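PDB 1CCZ: protein (CD58) from Homo sapiens, which serves as a cell-surface adhesion glycoprotein whose N-terminal immunoglobulin domain binds the T-cell adhesion molecule CD2. Local coordinates for residues A[6-11]-A[93-98]; A[15-20]-A[84-89]; A[36-41]-A[55-60]; A[122-127]-A[148-153]. All coordinates share one frame; numbering follows the deposited sequence. Where two conformers were deposited one is given.

Contact 1: A[6-11]-A[93-98]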
loop_
_atom_site.group_PDB
_atom_site.type_symbol
_atom_site.label_atom_id
_atom_site.label_comp_id
_atom_site.label_asym_id
_atom_site.label_seq_id
_atom_site.Cartn_x
_atom_site.Cartn_y
_atom_site.Cartn_z
ATOM N N TYR A 6 -2.525 0.853 -4.664
ATOM C CA TYR A 6 -1.831 0.938 -3.393
ATOM C C TYR A 6 -0.633 1.863 -3.480
ATOM O O TYR A 6 0.306 1.598 -4.219
ATOM C CB TYR A 6 -1.407 -0.471 -2.967
ATOM C CG TYR A 6 -2.595 -1.399 -2.878
ATOM C CD1 TYR A 6 -3.448 -1.355 -1.772
ATOM C CD2 TYR A 6 -2.921 -2.257 -3.934
ATOM C CE1 TYR A 6 -4.600 -2.124 -1.717
ATOM C CE2 TYR A 6 -4.077 -3.038 -3.891
ATOM C CZ TYR A 6 -4.920 -2.964 -2.780
ATOM O OH TYR A 6 -6.101 -3.693 -2.742
ATOM N N GLY A 7 -0.675 2.958 -2.733
ATOM C CA GLY A 7 0.431 3.891 -2.770
ATOM C C GLY A 7 1.107 4.008 -1.426
ATOM O O GLY A 7 0.576 3.556 -0.415
ATOM N N VAL A 8 2.287 4.620 -1.412
ATOM C CA VAL A 8 3.040 4.793 -0.183
ATOM C C VAL A 8 3.058 6.241 0.234
ATOM O O VAL A 8 3.147 7.130 -0.612
ATOM C CB VAL A 8 4.484 4.355 -0.357
ATOM C CG1 VAL A 8 5.183 4.328 0.988
ATOM C CG2 VAL A 8 4.518 3.008 -0.984
ATOM N N VAL A 9 2.972 6.470 1.540
ATOM C CA VAL A 9 2.997 7.817 2.081
ATOM C C VAL A 9 4.229 8.484 1.492
ATOM O O VAL A 9 5.283 7.854 1.368
ATOM C CB VAL A 9 3.098 7.804 3.622
ATOM C CG1 VAL A 9 2.666 9.131 4.181
ATOM C CG2 VAL A 9 2.217 6.757 4.176
ATOM N N TYR A 10 4.072 9.749 1.103
ATOM C CA TYR A 10 5.130 10.564 0.488
ATOM C C TYR A 10 5.524 10.126 -0.921
ATOM O O TYR A 10 6.298 10.807 -1.584
ATOM C CB TYR A 10 6.379 10.626 1.387
ATOM C CG TYR A 10 6.064 10.990 2.819
ATOM C CD1 TYR A 10 5.054 11.916 3.120
ATOM C CD2 TYR A 10 6.712 10.356 3.875
ATOM C CE1 TYR A 10 4.687 12.192 4.445
ATOM C CE2 TYR A 10 6.357 10.619 5.201
ATOM C CZ TYR A 10 5.341 11.531 5.479
ATOM O OH TYR A 10 4.948 11.726 6.786
ATOM N N GLY A 11 4.996 8.999 -1.388
ATOM C CA GLY A 11 5.303 8.553 -2.740
ATOM C C GLY A 11 4.255 9.074 -3.719
ATOM O O GLY A 11 3.569 10.062 -3.449
ATOM N N LEU A 93 -0.487 3.550 2.127
ATOM C CA LEU A 93 0.122 2.779 3.187
ATOM C C LEU A 93 1.489 3.249 3.597
ATOM O O LEU A 93 2.279 3.756 2.801
ATOM C CB LEU A 93 0.221 1.308 2.764
ATOM C CG LEU A 93 -1.083 0.526 2.601
ATOM C CD1 LEU A 93 -1.612 0.733 1.218
ATOM C CD2 LEU A 93 -0.834 -0.934 2.815
ATOM N N GLU A 94 1.767 3.068 4.869
ATOM C CA GLU A 94 3.067 3.387 5.392
ATOM C C GLU A 94 3.856 2.046 5.267
ATOM O O GLU A 94 3.296 0.956 5.441
ATOM C CB GLU A 94 2.864 3.881 6.817
ATOM C CG GLU A 94 3.859 3.463 7.835
ATOM C CD GLU A 94 3.388 3.871 9.219
ATOM O OE1 GLU A 94 2.586 4.840 9.275
ATOM O OE2 GLU A 94 3.792 3.235 10.226
ATOM N N MET A 95 5.121 2.118 4.884
ATOM C CA MET A 95 5.932 0.916 4.732
ATOM C C MET A 95 6.254 0.290 6.081
ATOM O O MET A 95 6.321 0.992 7.095
ATOM C CB MET A 95 7.225 1.262 4.012
ATOM C CG MET A 95 7.044 1.389 2.513
ATOM S SD MET A 95 8.557 1.922 1.727
ATOM C CE MET A 95 9.053 3.264 2.885
ATOM N N VAL A 96 6.447 -1.036 6.100
ATOM C CA VAL A 96 6.767 -1.751 7.344
ATOM C C VAL A 96 8.216 -1.488 7.725
ATOM O O VAL A 96 9.046 -1.167 6.857
ATOM C CB VAL A 96 6.593 -3.305 7.195
ATOM C CG1 VAL A 96 5.173 -3.655 6.849
ATOM C CG2 VAL A 96 7.533 -3.851 6.124
ATOM N N SER A 97 8.526 -1.578 9.021
ATOM C CA SER A 97 9.910 -1.437 9.444
ATOM C C SER A 97 10.435 -2.887 9.534
ATOM O O SER A 97 9.721 -3.838 9.172
ATOM C CB SER A 97 10.022 -0.727 10.795
ATOM O OG SER A 97 9.127 -1.243 11.749
ATOM N N LYS A 98 11.663 -3.066 9.992
ATOM C CA LYS A 98 12.211 -4.404 10.095
ATOM C C LYS A 98 11.677 -5.084 11.361
ATOM O O LYS A 98 11.708 -4.495 12.447
ATOM C CB LYS A 98 13.736 -4.335 10.115
ATOM C CG LYS A 98 14.423 -5.693 10.167
ATOM C CD LYS A 98 15.765 -5.589 10.884
ATOM C CE LYS A 98 16.702 -6.726 10.484
ATOM N NZ LYS A 98 16.396 -7.317 9.133
#
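The ring of Tyr6 turns an edge to Leu93: the leucine CD1 lies near the ring plane, 4.1 Å from Tyr6 CD1, and the two side chains run side by side in the same direction. The Tyr6 ring also meets that of Tyr91, their planes about 20° apart, and its hydroxyl is hydrogen-bonded to Gln4. In the turn that follows, Val9 CG1 sits over the centre of one face of the Tyr10 ring, 3.6 Å above its plane. With CG1 anti to the backbone N (chi1 -161°), the other branch, Val9 CG2, stands anti to the carbonyl carbon and comes within 3.3 Å of Leu93 O. That carbonyl accepts Val9 N from above its plane at 3.1 Å, and Val8 CA adds a CA-H...O contact. A straighter bond runs from Leu93 N to Gly7 O at 2.8 Å. Together they make the parallel bridge between Val8 and Leu93. Beyond it the side chains of Val8 and Met95 cross roughly at right angles, Val8 CG1 3.8 Å from Met95 CG. Here the outermost strand 2-8 leaves strand 86-93 just where the latter runs into the link to the second domain, a parallel pairing of first and last strands as in V-type immunoglobulin domains. Leu93 and Val96 rest on strand 150-156, Met95 touches strand 159-165, and Val8 touches Val158 in the loop between them.

Contact 2: A[15-20]-A[84-89]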
loop_
_atom_site.group_PDB
_atom_site.type_symbol
_atom_site.label_atom_id
_atom_site.label_comp_id
_atom_site.label_asym_id
_atom_site.label_seq_id
_atom_site.Cartn_x
_atom_site.Cartn_y
_atom_site.Cartn_z
ATOM N N PHE A 15 -3.094 6.833 -11.909
ATOM C CA PHE A 15 -4.336 6.135 -12.207
ATOM C C PHE A 15 -4.329 6.052 -13.730
ATOM O O PHE A 15 -4.641 7.029 -14.415
ATOM C CB PHE A 15 -5.539 6.945 -11.724
ATOM C CG PHE A 15 -5.618 7.106 -10.217
ATOM C CD1 PHE A 15 -5.051 6.167 -9.361
ATOM C CD2 PHE A 15 -6.264 8.199 -9.655
ATOM C CE1 PHE A 15 -5.130 6.322 -7.964
ATOM C CE2 PHE A 15 -6.351 8.366 -8.269
ATOM C CZ PHE A 15 -5.785 7.428 -7.421
ATOM N N HIS A 16 -3.932 4.892 -14.251
ATOM C CA HIS A 16 -3.849 4.680 -15.695
ATOM C C HIS A 16 -5.208 4.469 -16.340
ATOM O O HIS A 16 -5.970 3.575 -15.956
ATOM C CB HIS A 16 -2.937 3.495 -16.001
ATOM C CG HIS A 16 -1.505 3.731 -15.620
ATOM N ND1 HIS A 16 -0.649 4.493 -16.386
ATOM C CD2 HIS A 16 -0.793 3.323 -14.541
ATOM C CE1 HIS A 16 0.536 4.547 -15.797
ATOM N NE2 HIS A 16 0.474 3.846 -14.674
ATOM N N VAL A 17 -5.502 5.314 -17.321
ATOM C CA VAL A 17 -6.765 5.254 -18.021
ATOM C C VAL A 17 -6.511 4.850 -19.459
ATOM O O VAL A 17 -5.657 5.433 -20.126
ATOM C CB VAL A 17 -7.460 6.624 -18.016
ATOM C CG1 VAL A 17 -8.648 6.613 -18.950
ATOM C CG2 VAL A 17 -7.909 6.967 -16.618
ATOM N N PRO A 18 -7.231 3.818 -19.943
ATOM C CA PRO A 18 -7.140 3.279 -21.313
ATOM C C PRO A 18 -6.920 4.371 -22.381
ATOM O O PRO A 18 -7.802 5.197 -22.642
ATOM C CB PRO A 18 -8.483 2.569 -21.508
ATOM C CG PRO A 18 -9.155 2.547 -20.129
ATOM C CD PRO A 18 -8.187 3.059 -19.120
ATOM N N SER A 19 -5.753 4.361 -23.012
ATOM C CA SER A 19 -5.444 5.377 -24.006
ATOM C C SER A 19 -5.696 4.978 -25.458
ATOM O O SER A 19 -4.935 4.202 -26.039
ATOM C CB SER A 19 -3.984 5.830 -23.848
ATOM O OG SER A 19 -3.567 6.628 -24.947
ATOM N N ASN A 20 -6.778 5.509 -26.032
ATOM C CA ASN A 20 -7.131 5.272 -27.440
ATOM C C ASN A 20 -7.399 6.645 -28.087
ATOM O O ASN A 20 -6.448 7.359 -28.447
ATOM C CB ASN A 20 -8.363 4.342 -27.579
ATOM C CG ASN A 20 -9.394 4.546 -26.479
ATOM O OD1 ASN A 20 -9.215 4.098 -25.342
ATOM N ND2 ASN A 20 -10.489 5.218 -26.817
ATOM N N ASP A 84 -18.895 5.026 -19.857
ATOM C CA ASP A 84 -18.719 4.433 -18.540
ATOM C C ASP A 84 -17.762 5.098 -17.551
ATOM O O ASP A 84 -16.847 5.867 -17.903
ATOM C CB ASP A 84 -18.314 2.972 -18.709
ATOM C CG ASP A 84 -17.605 2.719 -20.028
ATOM O OD1 ASP A 84 -16.908 3.641 -20.523
ATOM O OD2 ASP A 84 -17.753 1.600 -20.569
ATOM N N THR A 85 -17.997 4.748 -16.293
ATOM C CA THR A 85 -17.225 5.243 -15.171
ATOM C C THR A 85 -15.797 4.697 -15.168
ATOM O O THR A 85 -15.505 3.649 -15.762
ATOM C CB THR A 85 -17.901 4.839 -13.826
ATOM O OG1 THR A 85 -17.552 3.486 -13.502
ATOM C CG2 THR A 85 -19.427 4.941 -13.931
ATOM N N MET A 86 -14.911 5.434 -14.510
ATOM C CA MET A 86 -13.527 5.030 -14.342
ATOM C C MET A 86 -13.336 5.328 -12.870
ATOM O O MET A 86 -13.168 6.488 -12.468
ATOM C CB MET A 86 -12.598 5.877 -15.189
ATOM C CG MET A 86 -12.744 5.621 -16.664
ATOM S SD MET A 86 -11.690 4.293 -17.252
ATOM C CE MET A 86 -10.393 4.274 -16.047
ATOM N N LYS A 87 -13.437 4.270 -12.066
ATOM C CA LYS A 87 -13.305 4.375 -10.618
ATOM C C LYS A 87 -12.011 3.741 -10.163
ATOM O O LYS A 87 -11.618 2.689 -10.663
ATOM C CB LYS A 87 -14.478 3.683 -9.928
ATOM C CG LYS A 87 -15.701 4.568 -9.743
ATOM C CD LYS A 87 -16.984 3.852 -10.172
ATOM C CE LYS A 87 -17.567 2.986 -9.044
ATOM N NZ LYS A 87 -17.107 1.539 -9.056
ATOM N N PHE A 88 -11.343 4.403 -9.223
ATOM C CA PHE A 88 -10.084 3.912 -8.678
ATOM C C PHE A 88 -10.137 4.098 -7.180
ATOM O O PHE A 88 -10.422 5.209 -6.724
ATOM C CB PHE A 88 -8.899 4.729 -9.201
ATOM C CG PHE A 88 -8.633 4.557 -10.662
ATOM C CD1 PHE A 88 -9.390 5.246 -11.609
ATOM C CD2 PHE A 88 -7.616 3.718 -11.099
ATOM C CE1 PHE A 88 -9.133 5.099 -12.974
ATOM C CE2 PHE A 88 -7.344 3.563 -12.465
ATOM C CZ PHE A 88 -8.105 4.256 -13.404
ATOM N N PHE A 89 -9.919 3.035 -6.400
ATOM C CA PHE A 89 -9.876 3.240 -4.954
ATOM C C PHE A 89 -8.409 3.137 -4.559
ATOM O O PHE A 89 -7.735 2.125 -4.777
ATOM C CB PHE A 89 -10.786 2.283 -4.140
ATOM C CG PHE A 89 -12.048 1.888 -4.900
ATOM C CD1 PHE A 89 -11.950 1.237 -6.118
ATOM C CD2 PHE A 89 -13.312 2.291 -4.477
ATOM C CE1 PHE A 89 -13.068 1.015 -6.895
ATOM C CE2 PHE A 89 -14.431 2.070 -5.249
ATOM C CZ PHE A 89 -14.310 1.436 -6.461
#
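Phe15 and Phe88 form the dense centre of this contact, sliding past each other in opposite directions. Their planes are 19° apart and the centroids 5.1 Å, so the rings are nearly parallel yet barely overlap; each instead covers the other's CB. Phe15 CB stands 3.8 Å from the centroid of the Phe88 ring, 8° off its normal, and Phe88 CB lies 4.1 Å from the Phe15 centroid. In both residues CG is anti to the carbonyl carbon, which lets the two side chains return the same CH-pi contact. The backbone oxygen of His16 closes on the edge of the Phe88 ring, 3.4 Å from CZ and near the ring plane. This is core packing across an immunoglobulin beta-sandwich: strand 13-15 and the residues after it come from one sheet and meet strand 86-93 of the other, with no hydrogen bond between the two segments. Tyr75 and Phe1 extend the aromatic cluster, meeting Phe15 and Phe88 respectively. Next to the rings, Met86, its chain bent at chi2 and chi3, packs its CE methyl on Val17 CG2 at 3.7 Å and on Pro18 CD at 4.0 Å. Val17 and Met86 are still buried, and the open side begins with the exposed Pro18. His16, whose side chain starts out away from strand 86-93, is exposed as well; its backbone oxygen alone joins the packed part.

Contact 3: A[36-41]-A[55-60]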
loop_
_atom_site.group_PDB
_atom_site.type_symbol
_atom_site.label_atom_id
_atom_site.label_comp_id
_atom_site.label_asym_id
_atom_site.label_seq_id
_atom_site.Cartn_x
_atom_site.Cartn_y
_atom_site.Cartn_z
ATOM N N ALA A 36 -8.724 17.646 -10.281
ATOM C CA ALA A 36 -8.021 18.317 -11.359
ATOM C C ALA A 36 -8.856 18.166 -12.609
ATOM O O ALA A 36 -9.711 17.275 -12.687
ATOM C CB ALA A 36 -6.675 17.663 -11.580
ATOM N N GLU A 37 -8.585 19.008 -13.600
ATOM C CA GLU A 37 -9.331 18.960 -14.851
ATOM C C GLU A 37 -8.573 19.551 -16.033
ATOM O O GLU A 37 -7.625 20.302 -15.855
ATOM C CB GLU A 37 -10.649 19.728 -14.678
ATOM C CG GLU A 37 -10.448 21.212 -14.662
ATOM C CD GLU A 37 -11.659 21.988 -14.195
ATOM O OE1 GLU A 37 -12.587 21.406 -13.611
ATOM O OE2 GLU A 37 -11.684 23.208 -14.410
ATOM N N LEU A 38 -8.981 19.145 -17.232
ATOM C CA LEU A 38 -8.486 19.675 -18.503
ATOM C C LEU A 38 -9.840 20.130 -19.058
ATOM O O LEU A 38 -10.655 19.314 -19.495
ATOM C CB LEU A 38 -7.900 18.590 -19.399
ATOM C CG LEU A 38 -6.482 18.143 -19.032
ATOM C CD1 LEU A 38 -6.032 17.050 -19.987
ATOM C CD2 LEU A 38 -5.525 19.332 -19.087
ATOM N N GLU A 39 -10.090 21.431 -18.977
ATOM C CA GLU A 39 -11.353 22.015 -19.404
ATOM C C GLU A 39 -11.152 23.252 -20.288
ATOM O O GLU A 39 -10.459 24.188 -19.891
ATOM C CB GLU A 39 -12.155 22.406 -18.156
ATOM C CG GLU A 39 -13.576 22.875 -18.428
ATOM C CD GLU A 39 -14.334 23.175 -17.160
ATOM O OE1 GLU A 39 -14.816 22.217 -16.522
ATOM O OE2 GLU A 39 -14.438 24.363 -16.795
ATOM N N ASN A 40 -11.763 23.256 -21.475
ATOM C CA ASN A 40 -11.654 24.395 -22.372
ATOM C C ASN A 40 -10.186 24.675 -22.612
ATOM O O ASN A 40 -9.771 25.841 -22.595
ATOM C CB ASN A 40 -12.273 25.644 -21.741
ATOM C CG ASN A 40 -13.744 25.487 -21.445
ATOM O OD1 ASN A 40 -14.512 25.049 -22.305
ATOM N ND2 ASN A 40 -14.152 25.854 -20.220
ATOM N N SER A 41 -9.399 23.615 -22.790
ATOM C CA SER A 41 -7.959 23.751 -23.059
ATOM C C SER A 41 -7.092 24.311 -21.946
ATOM O O SER A 41 -5.954 24.729 -22.179
ATOM C CB SER A 41 -7.749 24.611 -24.296
ATOM O OG SER A 41 -8.309 23.967 -25.426
ATOM N N LEU A 55 -1.687 15.708 -15.046
ATOM C CA LEU A 55 -2.764 15.123 -15.826
ATOM C C LEU A 55 -2.361 14.906 -17.276
ATOM O O LEU A 55 -2.121 15.871 -18.012
ATOM C CB LEU A 55 -3.978 16.050 -15.752
ATOM C CG LEU A 55 -5.342 15.600 -16.270
ATOM C CD1 LEU A 55 -5.589 14.130 -15.945
ATOM C CD2 LEU A 55 -6.402 16.473 -15.620
ATOM N N ASP A 56 -2.279 13.645 -17.686
ATOM C CA ASP A 56 -1.928 13.319 -19.067
ATOM C C ASP A 56 -3.048 13.809 -19.992
ATOM O O ASP A 56 -4.176 13.331 -19.939
ATOM C CB ASP A 56 -1.728 11.801 -19.216
ATOM C CG ASP A 56 -1.153 11.410 -20.577
ATOM O OD1 ASP A 56 -0.727 12.287 -21.360
ATOM O OD2 ASP A 56 -1.126 10.205 -20.859
ATOM N N THR A 57 -2.735 14.764 -20.846
ATOM C CA THR A 57 -3.736 15.330 -21.739
ATOM C C THR A 57 -4.177 14.395 -22.846
ATOM O O THR A 57 -5.171 14.659 -23.529
ATOM C CB THR A 57 -3.209 16.577 -22.399
ATOM O OG1 THR A 57 -2.107 16.208 -23.235
ATOM C CG2 THR A 57 -2.733 17.582 -21.346
ATOM N N VAL A 58 -3.442 13.309 -23.033
ATOM C CA VAL A 58 -3.776 12.356 -24.081
ATOM C C VAL A 58 -4.733 11.264 -23.622
ATOM O O VAL A 58 -5.783 11.040 -24.239
ATOM C CB VAL A 58 -2.510 11.691 -24.615
ATOM C CG1 VAL A 58 -2.866 10.643 -25.639
ATOM C CG2 VAL A 58 -1.608 12.736 -25.213
ATOM N N SER A 59 -4.359 10.597 -22.530
ATOM C CA SER A 59 -5.135 9.489 -21.964
ATOM C C SER A 59 -6.037 9.921 -20.837
ATOM O O SER A 59 -7.015 9.247 -20.533
ATOM C CB SER A 59 -4.194 8.435 -21.415
ATOM O OG SER A 59 -3.363 9.020 -20.425
ATOM N N GLY A 60 -5.689 11.038 -20.210
ATOM C CA GLY A 60 -6.467 11.526 -19.093
ATOM C C GLY A 60 -5.970 10.931 -17.788
ATOM O O GLY A 60 -6.557 11.170 -16.747
#
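The strand 36-39 passes the segment 55-60 at more than bonding distance, the CA atoms of Leu38 and Thr57 being 7.2 Å apart, and no hydrogen bond joins the two, so side chains fill the gap. Leu38 and Leu55 reach toward each other tip to tip, with Leu38 CG 3.8 Å from Leu55 CD2. That same methyl also rests on Ala36 CB at 4.2 Å and on the backbone carbon of Glu37; CG of Leu55, anti to its backbone N (chi1 -169°), carries it there. The side chains of Leu38 and Thr57 cross at about a right angle, Leu38 CD1 lying 3.6 Å from Thr57 CG2; the approach of Leu38 CD1 to Thr57 CA, 3.4 Å, is tighter than usual packing. The turn bearing Thr57 is held from within: Asp56 OD2 accepts Ser59 OG at 2.6 Å, Asp56 OD1 takes a weak bond from Val58 N, and Gly60 N bonds to Asp56 O. Leu38 and Leu55 thus join the two sheets of the N-terminal immunoglobulin sandwich near its end. Both touch Val26 of strand 26-30 and Phe43 of strand 42-45, the two strands that flank 33-39 in its sheet.

Contact 4: A[122-127]-A[148-153]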
loop_
_atom_site.group_PDB
_atom_site.type_symbol
_atom_site.label_atom_id
_atom_site.label_comp_id
_atom_site.label_asym_id
_atom_site.label_seq_id
_atom_site.Cartn_x
_atom_site.Cartn_y
_atom_site.Cartn_z
ATOM N N LEU A 122 2.257 -10.388 9.788
ATOM C CA LEU A 122 3.541 -10.958 10.180
ATOM C C LEU A 122 3.465 -12.430 9.759
ATOM O O LEU A 122 2.432 -13.091 9.964
ATOM C CB LEU A 122 3.734 -10.860 11.694
ATOM C CG LEU A 122 4.040 -9.456 12.232
ATOM C CD1 LEU A 122 4.176 -9.521 13.749
ATOM C CD2 LEU A 122 5.322 -8.908 11.585
ATOM N N LYS A 123 4.534 -12.938 9.156
ATOM C CA LYS A 123 4.576 -14.329 8.720
ATOM C C LYS A 123 5.796 -14.987 9.353
ATOM O O LYS A 123 6.893 -14.428 9.305
ATOM C CB LYS A 123 4.677 -14.377 7.208
ATOM C CG LYS A 123 3.519 -13.697 6.537
ATOM C CD LYS A 123 3.747 -13.664 5.058
ATOM C CE LYS A 123 2.668 -14.435 4.334
ATOM N NZ LYS A 123 1.636 -13.531 3.706
ATOM N N LEU A 124 5.612 -16.159 9.959
ATOM C CA LEU A 124 6.719 -16.845 10.615
ATOM C C LEU A 124 7.124 -18.133 9.906
ATOM O O LEU A 124 6.270 -18.917 9.474
ATOM C CB LEU A 124 6.354 -17.150 12.062
ATOM C CG LEU A 124 7.455 -17.716 12.956
ATOM C CD1 LEU A 124 8.534 -16.687 13.196
ATOM C CD2 LEU A 124 6.835 -18.154 14.271
ATOM N N TYR A 125 8.436 -18.334 9.789
ATOM C CA TYR A 125 9.009 -19.524 9.153
ATOM C C TYR A 125 10.109 -20.135 10.017
ATOM O O TYR A 125 10.786 -19.433 10.758
ATOM C CB TYR A 125 9.617 -19.169 7.799
ATOM C CG TYR A 125 8.695 -18.404 6.891
ATOM C CD1 TYR A 125 8.508 -17.029 7.052
ATOM C CD2 TYR A 125 8.030 -19.045 5.844
ATOM C CE1 TYR A 125 7.683 -16.302 6.180
ATOM C CE2 TYR A 125 7.200 -18.337 4.968
ATOM C CZ TYR A 125 7.038 -16.966 5.142
ATOM O OH TYR A 125 6.254 -16.259 4.266
ATOM N N GLN A 126 10.257 -21.450 9.955
ATOM C CA GLN A 126 11.337 -22.123 10.681
ATOM C C GLN A 126 11.820 -23.108 9.646
ATOM O O GLN A 126 11.085 -24.014 9.251
ATOM C CB GLN A 126 10.873 -22.864 11.922
ATOM C CG GLN A 126 12.008 -23.685 12.511
ATOM C CD GLN A 126 11.716 -24.150 13.903
ATOM O OE1 GLN A 126 10.605 -24.585 14.195
ATOM N NE2 GLN A 126 12.704 -24.067 14.785
ATOM N N GLY A 127 13.049 -22.919 9.185
ATOM C CA GLY A 127 13.545 -23.776 8.137
ATOM C C GLY A 127 12.783 -23.342 6.899
ATOM O O GLY A 127 12.572 -22.143 6.672
ATOM N N ALA A 148 16.133 -25.328 13.271
ATOM C CA ALA A 148 16.457 -24.301 12.289
ATOM C C ALA A 148 16.125 -22.932 12.869
ATOM O O ALA A 148 15.347 -22.822 13.807
ATOM C CB ALA A 148 15.674 -24.525 11.015
ATOM N N PRO A 149 16.760 -21.876 12.352
ATOM C CA PRO A 149 16.451 -20.543 12.876
ATOM C C PRO A 149 15.038 -20.133 12.452
ATOM O O PRO A 149 14.428 -20.770 11.600
ATOM C CB PRO A 149 17.515 -19.641 12.248
ATOM C CG PRO A 149 18.017 -20.385 11.068
ATOM C CD PRO A 149 17.810 -21.851 11.320
ATOM N N PHE A 150 14.517 -19.076 13.063
ATOM C CA PHE A 150 13.192 -18.581 12.721
ATOM C C PHE A 150 13.304 -17.349 11.837
ATOM O O PHE A 150 14.207 -16.529 12.014
ATOM C CB PHE A 150 12.442 -18.205 13.983
ATOM C CG PHE A 150 11.991 -19.377 14.774
ATOM C CD1 PHE A 150 10.804 -20.023 14.457
ATOM C CD2 PHE A 150 12.755 -19.843 15.839
ATOM C CE1 PHE A 150 10.375 -21.123 15.192
ATOM C CE2 PHE A 150 12.338 -20.947 16.589
ATOM C CZ PHE A 150 11.142 -21.588 16.261
ATOM N N LYS A 151 12.406 -17.228 10.872
ATOM C CA LYS A 151 12.397 -16.062 10.017
ATOM C C LYS A 151 11.019 -15.459 10.173
ATOM O O LYS A 151 9.999 -16.164 10.105
ATOM C CB LYS A 151 12.615 -16.417 8.562
ATOM C CG LYS A 151 12.451 -15.239 7.620
ATOM C CD LYS A 151 12.964 -15.637 6.254
ATOM C CE LYS A 151 12.713 -14.562 5.218
ATOM N NZ LYS A 151 11.461 -14.802 4.444
ATOM N N CYS A 152 10.996 -14.158 10.429
ATOM C CA CYS A 152 9.742 -13.444 10.562
ATOM C C CYS A 152 9.719 -12.384 9.499
ATOM O O CYS A 152 10.679 -11.628 9.329
ATOM C CB CYS A 152 9.615 -12.799 11.921
ATOM S SG CYS A 152 7.988 -12.019 12.081
ATOM N N LYS A 153 8.630 -12.345 8.757
ATOM C CA LYS A 153 8.492 -11.374 7.700
ATOM C C LYS A 153 7.310 -10.451 7.983
ATOM O O LYS A 153 6.239 -10.901 8.379
ATOM C CB LYS A 153 8.282 -12.106 6.390
ATOM C CG LYS A 153 8.110 -11.206 5.217
ATOM C CD LYS A 153 7.650 -12.000 4.011
ATOM C CE LYS A 153 8.624 -13.127 3.699
ATOM N NZ LYS A 153 8.433 -13.619 2.296
HETATM O O HOH W 1 14.962 -20.723 8.884
#
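Gln126 lies across one face of the Phe150 ring like a lid: its CG stands over the ring, and its amide follows at 31° to the ring plane, with NE2 3.3 Å from Phe150 CZ. NE2 then reaches past the ring to Ala148 O at 3.1 Å, an almost straight bond in the amide's own plane. Beside it Leu124 CD1 drops into the hollow between Phe150 CD1 and Cys152 CB, 4.2 Å from each. CG anti to the backbone N (chi1 -173°) leans that branch over the facing strand. Leu122 CD2 fills the next dip, against the sulfur of Cys152, which is disulfide-bonded to Cys112. On the face of the sheet that carries Lys123, Tyr125, Lys151 and Lys153, Tyr125 sets its ring edge against Lys151 O, while Lys151 NZ curls to 4.9 Å from the ring centroid, an off-centre cation-pi contact. Paired backbone hydrogen bonds join Lys123 to Lys153 and Tyr125 to Lys151, and a water bridges Gly127 N and Pro149 O. The chemistry is two-sided: leucines, phenylalanine and disulfide face the C2-set core, with the Gln126 amide at their margin, satisfied by Ala148 O and Asn145 O; the partly exposed lysines, Lys123 salt-bridged to Glu121, and Tyr125 form the side turned from the core.

From the N terminus, strand 2-8 enters contact 1, which closes the longest loop by meeting the end of strand 86-93 as the chain leaves the first domain. Contact 2 is nested within that loop, tying the residues after strand 13-15 to the start of strand 86-93 across the sandwich. Contact 3 is nested in turn inside contact 2, again joining the two sheets; the two touch, Val17 and Ser19 packing on Ser59, with centres about 13 Å apart. Contact 4 follows in series, pairing two strands of the second domain, its centre about 49 Å from that of contact 3. Contact 1 lies between, near the domain junction.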